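Local coordinates for protein Hsp70/Hsp90 co-chaperone CNS1 (Saccharomyces cerevisiae, PDB 6HFM) that acts as a co-chaperone of Hsp90 and Hsp70, stimulating the ATPase of the Hsp70 Ssa1, its C-terminal wheel domain being the part described here, at residues A[154-158]-A[159-163]; A[71-74]-A[75-79]. One frame throughout, in Å; residues are numbered along the deposited sequence.

Contact 1: residues A[154-158]-A[159-163]; sequences SKWDK and QKALE
Gln159 CB lies 3.5 Å from Asp157 OD1, beside the carboxylate that caps helix 158-163. Lys160 comes next and supplies the capping bond: its backbone N donates to Asp157 OD1 at 3.1 Å, nearly straight at 166°. The N-H meets the oxygen from well above the carboxylate plane. Asp157 can do this because its CG stands anti to the backbone N (chi1 -169°), which brings the carboxylate back over the helix start. Aspartate is a favoured N-cap residue, since its short side chain can accept from an amide of the first turn, where no preceding helical turn supplies the usual carbonyl, and its negative charge probably suits the positive end of the helix dipole. The Lys160 side chain crosses that of Asp157 at about a right angle, with Lys160 CB 3.6 Å from Asp157 CG. Ala161 N then bonds to Asp157 O at 3.0 Å, while its small CB, 3.8 Å from Trp156 CZ2, lets the indole come close to the helix. Leu162 N donates to Lys158 O at 3.0 Å, the next helical bond, and Leu162 CG lies beside that oxygen. Trp156 and Ala161 both touch Glu106 of strand 101-106; the indole also meets Tyr142 of strand 139-145 edge-to-face and donates NE1 to Gly110 O.

Contact 2: residues A[71-74]-A[75-79]; sequences TTVQ and ELVDL
Gln74 and Asp78 join their flat ends one helical turn apart: Gln74 NE2 donates to Asp78 OD1 at 2.9 Å, with a bent N-H...O angle of 141°. The oxygen lies in the amide plane, yet the amide reaches the carboxylate from above its plane, the two planes being 44° apart. Both side chains also touch Pro98, and Gln74 touches Lys117. A bend at chi2 (69°) turns the glutamine chain along the helix toward Asp78. The second carboxylate, that of Glu75, takes Thr72 N from above its plane at OE1, 3.1 Å away and almost straight. Thr72 OG1 in turn accepts from Glu75 N at 3.1 Å. This reciprocal pair is a capping box, and it opens helix 73-82. Threonine suits the N-cap because its hydroxyl sits close to the backbone, and glutamate three residues on is long enough to reach back to the cap amide. Thr71 CG2 lies 3.8 Å from Glu75 CB, over the aliphatic part of that chain, while its OG1 bonds to Ser68 O. Behind the cap, Val77 N bonds to Val73 O at 2.9 Å. Beta-branched and apolar, Val73 and Val77 follow each other along the buried face, Val73 CG1 4.4 Å from Val77 CG2, and both touch Val103 of strand 101-106.

How the contacts relate
Both contacts are helix starts, and they lie on opposite sides of the chain's centre, with their own centres 26 Å apart. Contact 2 is partly buried: Val73 and Val77 touch strand 101-106, Val73 and Leu76 touch helix 121-126, and its polar residues bridge one another through the capping box and a hydrogen bond from glutamine amide to aspartate carboxylate. Contact 1 is a surface contact near the C-terminal end, where a short linker joins helix 146-155 to helix 158-163; most of its side chains are charged or polar. Its aspartate cap has no capping box, because Lys160, three places on, offers no side-chain acceptor. Strand 101-106 serves both, giving contact 2 apolar side chains and contact 1 a glutamate.

Contact 1: residues A[154-158]-A[159-163]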
loop_
_atom_site.group_PDB
_atom_site.type_symbol
_atom_site.label_atom_id
_atom_site.label_comp_id
_atom_site.label_asym_id
_atom_site.label_seq_id
_atom_site.Cartn_x
_atom_site.Cartn_y
_atom_site.Cartn_z
ATOM N N SER A 154 5.666 0.102 18.278
ATOM C CA SER A 154 6.372 -0.677 19.301
ATOM C C SER A 154 6.076 -2.183 19.233
ATOM O O SER A 154 6.960 -2.998 19.517
ATOM C CB SER A 154 6.035 -0.151 20.699
ATOM O OG SER A 154 6.817 -0.799 21.683
ATOM N N LYS A 155 4.843 -2.537 18.860
ATOM C CA LYS A 155 4.402 -3.933 18.751
ATOM C C LYS A 155 4.749 -4.600 17.408
ATOM O O LYS A 155 4.686 -5.823 17.307
ATOM C CB LYS A 155 2.883 -4.036 18.951
ATOM C CG LYS A 155 2.334 -3.456 20.244
ATOM C CD LYS A 155 2.570 -4.339 21.452
ATOM C CE LYS A 155 1.588 -3.989 22.560
ATOM N NZ LYS A 155 2.016 -4.524 23.879
ATOM N N TRP A 156 5.083 -3.808 16.383
ATOM C CA TRP A 156 5.417 -4.338 15.051
ATOM C C TRP A 156 6.574 -5.330 15.145
ATOM O O TRP A 156 7.619 -5.015 15.717
ATOM C CB TRP A 156 5.781 -3.194 14.096
ATOM C CG TRP A 156 6.188 -3.637 12.713
ATOM C CD1 TRP A 156 7.458 -3.804 12.245
ATOM C CD2 TRP A 156 5.314 -3.954 11.623
ATOM N NE1 TRP A 156 7.433 -4.213 10.933
ATOM C CE2 TRP A 156 6.130 -4.301 10.521
ATOM C CE3 TRP A 156 3.922 -3.964 11.464
ATOM C CZ2 TRP A 156 5.595 -4.670 9.278
ATOM C CZ3 TRP A 156 3.391 -4.330 10.222
ATOM C CH2 TRP A 156 4.231 -4.677 9.151
ATOM N N ASP A 157 6.367 -6.521 14.584
ATOM C CA ASP A 157 7.329 -7.617 14.662
ATOM C C ASP A 157 7.976 -7.808 13.291
ATOM O O ASP A 157 7.362 -8.349 12.365
ATOM C CB ASP A 157 6.609 -8.887 15.124
ATOM C CG ASP A 157 7.559 -10.023 15.485
ATOM O OD1 ASP A 157 8.663 -10.124 14.913
ATOM O OD2 ASP A 157 7.180 -10.862 16.326
ATOM N N LYS A 158 9.217 -7.347 13.174
ATOM C CA LYS A 158 9.969 -7.407 11.924
ATOM C C LYS A 158 10.187 -8.849 11.466
ATOM O O LYS A 158 10.038 -9.144 10.282
ATOM C CB LYS A 158 11.306 -6.682 12.089
ATOM C CG LYS A 158 12.202 -6.656 10.862
ATOM C CD LYS A 158 13.340 -5.654 11.017
ATOM C CE LYS A 158 14.250 -5.977 12.200
ATOM N NZ LYS A 158 15.334 -4.975 12.362
ATOM N N GLN A 159 10.533 -9.736 12.399
ATOM C CA GLN A 159 10.700 -11.166 12.095
ATOM C C GLN A 159 9.413 -11.787 11.531
ATOM O O GLN A 159 9.461 -12.513 10.536
ATOM C CB GLN A 159 11.168 -11.935 13.343
ATOM C CG GLN A 159 11.551 -13.386 13.076
ATOM C CD GLN A 159 12.121 -14.085 14.299
ATOM O OE1 GLN A 159 13.202 -14.668 14.241
ATOM N NE2 GLN A 159 11.395 -14.031 15.410
ATOM N N LYS A 160 8.279 -11.477 12.157
ATOM C CA LYS A 160 6.954 -11.933 11.708
ATOM C C LYS A 160 6.637 -11.406 10.301
ATOM O O LYS A 160 6.077 -12.122 9.472
ATOM C CB LYS A 160 5.870 -11.472 12.687
ATOM C CG LYS A 160 4.569 -12.253 12.635
ATOM C CD LYS A 160 3.510 -11.591 13.507
ATOM C CE LYS A 160 2.253 -12.440 13.640
ATOM N NZ LYS A 160 2.393 -13.519 14.659
ATOM N N ALA A 161 6.995 -10.151 10.041
ATOM C CA ALA A 161 6.808 -9.563 8.715
ATOM C C ALA A 161 7.625 -10.289 7.650
ATOM O O ALA A 161 7.097 -10.644 6.593
ATOM C CB ALA A 161 7.147 -8.077 8.729
ATOM N N LEU A 162 8.894 -10.558 7.948
ATOM C CA LEU A 162 9.767 -11.255 7.001
ATOM C C LEU A 162 9.315 -12.707 6.765
ATOM O O LEU A 162 9.476 -13.235 5.659
ATOM C CB LEU A 162 11.225 -11.193 7.462
ATOM C CG LEU A 162 11.839 -9.785 7.518
ATOM C CD1 LEU A 162 13.199 -9.838 8.199
ATOM C CD2 LEU A 162 11.954 -9.139 6.143
ATOM N N GLU A 163 8.711 -13.318 7.784
ATOM C CA GLU A 163 8.178 -14.686 7.682
ATOM C C GLU A 163 6.928 -14.813 6.791
ATOM O O GLU A 163 6.595 -15.916 6.362
ATOM C CB GLU A 163 7.912 -15.262 9.080
ATOM C CG GLU A 163 9.191 -15.688 9.788
ATOM C CD GLU A 163 9.015 -15.991 11.269
ATOM O OE1 GLU A 163 7.890 -15.855 11.804
ATOM O OE2 GLU A 163 10.023 -16.369 11.903
#

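Contact 2: residues A[71-74]-A[75-79]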
loop_
_atom_site.group_PDB
_atom_site.type_symbol
_atom_site.label_atom_id
_atom_site.label_comp_id
_atom_site.label_asym_id
_atom_site.label_seq_id
_atom_site.Cartn_x
_atom_site.Cartn_y
_atom_site.Cartn_z
ATOM N N THR A 71 -2.003 8.906 -7.842
ATOM C CA THR A 71 -2.785 9.188 -6.635
ATOM C C THR A 71 -1.847 9.526 -5.470
ATOM O O THR A 71 -0.824 8.855 -5.282
ATOM C CB THR A 71 -3.640 7.965 -6.237
ATOM O OG1 THR A 71 -4.389 7.501 -7.364
ATOM C CG2 THR A 71 -4.616 8.307 -5.118
ATOM N N THR A 72 -2.184 10.558 -4.695
ATOM C CA THR A 72 -1.430 10.865 -3.477
ATOM C C THR A 72 -1.935 10.037 -2.302
ATOM O O THR A 72 -3.055 9.530 -2.313
ATOM C CB THR A 72 -1.491 12.352 -3.076
ATOM O OG1 THR A 72 -2.841 12.720 -2.764
ATOM C CG2 THR A 72 -0.932 13.236 -4.195
ATOM N N VAL A 73 -1.092 9.932 -1.282
ATOM C CA VAL A 73 -1.463 9.243 -0.047
ATOM C C VAL A 73 -2.731 9.892 0.537
ATOM O O VAL A 73 -3.687 9.187 0.883
ATOM C CB VAL A 73 -0.292 9.248 0.962
ATOM C CG1 VAL A 73 -0.744 8.773 2.341
ATOM C CG2 VAL A 73 0.861 8.393 0.441
ATOM N N GLN A 74 -2.740 11.225 0.602
ATOM C CA GLN A 74 -3.918 11.990 1.054
ATOM C C GLN A 74 -5.192 11.635 0.287
ATOM O O GLN A 74 -6.247 11.448 0.889
ATOM C CB GLN A 74 -3.663 13.503 0.927
ATOM C CG GLN A 74 -4.780 14.405 1.448
ATOM C CD GLN A 74 -4.918 14.348 2.957
ATOM O OE1 GLN A 74 -3.958 14.589 3.686
ATOM N NE2 GLN A 74 -6.120 14.036 3.434
ATOM N N GLU A 75 -5.090 11.569 -1.039
ATOM C CA GLU A 75 -6.246 11.255 -1.886
ATOM C C GLU A 75 -6.818 9.862 -1.589
ATOM O O GLU A 75 -8.034 9.693 -1.543
ATOM C CB GLU A 75 -5.900 11.409 -3.377
ATOM C CG GLU A 75 -5.905 12.860 -3.855
ATOM C CD GLU A 75 -5.278 13.065 -5.237
ATOM O OE1 GLU A 75 -4.603 12.189 -5.738
ATOM O OE2 GLU A 75 -5.473 14.178 -5.780
ATOM N N LEU A 76 -5.947 8.878 -1.349
ATOM C CA LEU A 76 -6.414 7.530 -1.012
ATOM C C LEU A 76 -7.037 7.492 0.389
ATOM O O LEU A 76 -8.066 6.842 0.585
ATOM C CB LEU A 76 -5.293 6.486 -1.138
ATOM C CG LEU A 76 -5.704 5.015 -0.957
ATOM C CD1 LEU A 76 -6.794 4.594 -1.938
ATOM C CD2 LEU A 76 -4.495 4.106 -1.103
ATOM N N VAL A 77 -6.424 8.191 1.349
ATOM C CA VAL A 77 -6.995 8.305 2.707
ATOM C C VAL A 77 -8.381 8.960 2.659
ATOM O O VAL A 77 -9.330 8.459 3.268
ATOM C CB VAL A 77 -6.068 9.090 3.661
ATOM C CG1 VAL A 77 -6.768 9.436 4.977
ATOM C CG2 VAL A 77 -4.809 8.289 3.953
ATOM N N ASP A 78 -8.489 10.067 1.926
ATOM C CA ASP A 78 -9.775 10.755 1.747
ATOM C C ASP A 78 -10.841 9.817 1.176
ATOM O O ASP A 78 -11.971 9.828 1.640
ATOM C CB ASP A 78 -9.632 12.003 0.851
ATOM C CG ASP A 78 -8.876 13.154 1.531
ATOM O OD1 ASP A 78 -8.763 13.172 2.777
ATOM O OD2 ASP A 78 -8.389 14.057 0.811
ATOM N N LEU A 79 -10.469 8.992 0.198
ATOM C CA LEU A 79 -11.396 8.033 -0.415
ATOM C C LEU A 79 -11.924 6.993 0.573
ATOM O O LEU A 79 -13.129 6.819 0.702
ATOM C CB LEU A 79 -10.736 7.316 -1.602
ATOM C CG LEU A 79 -11.587 6.307 -2.390
ATOM C CD1 LEU A 79 -12.719 7.002 -3.135
ATOM C CD2 LEU A 79 -10.722 5.515 -3.359
#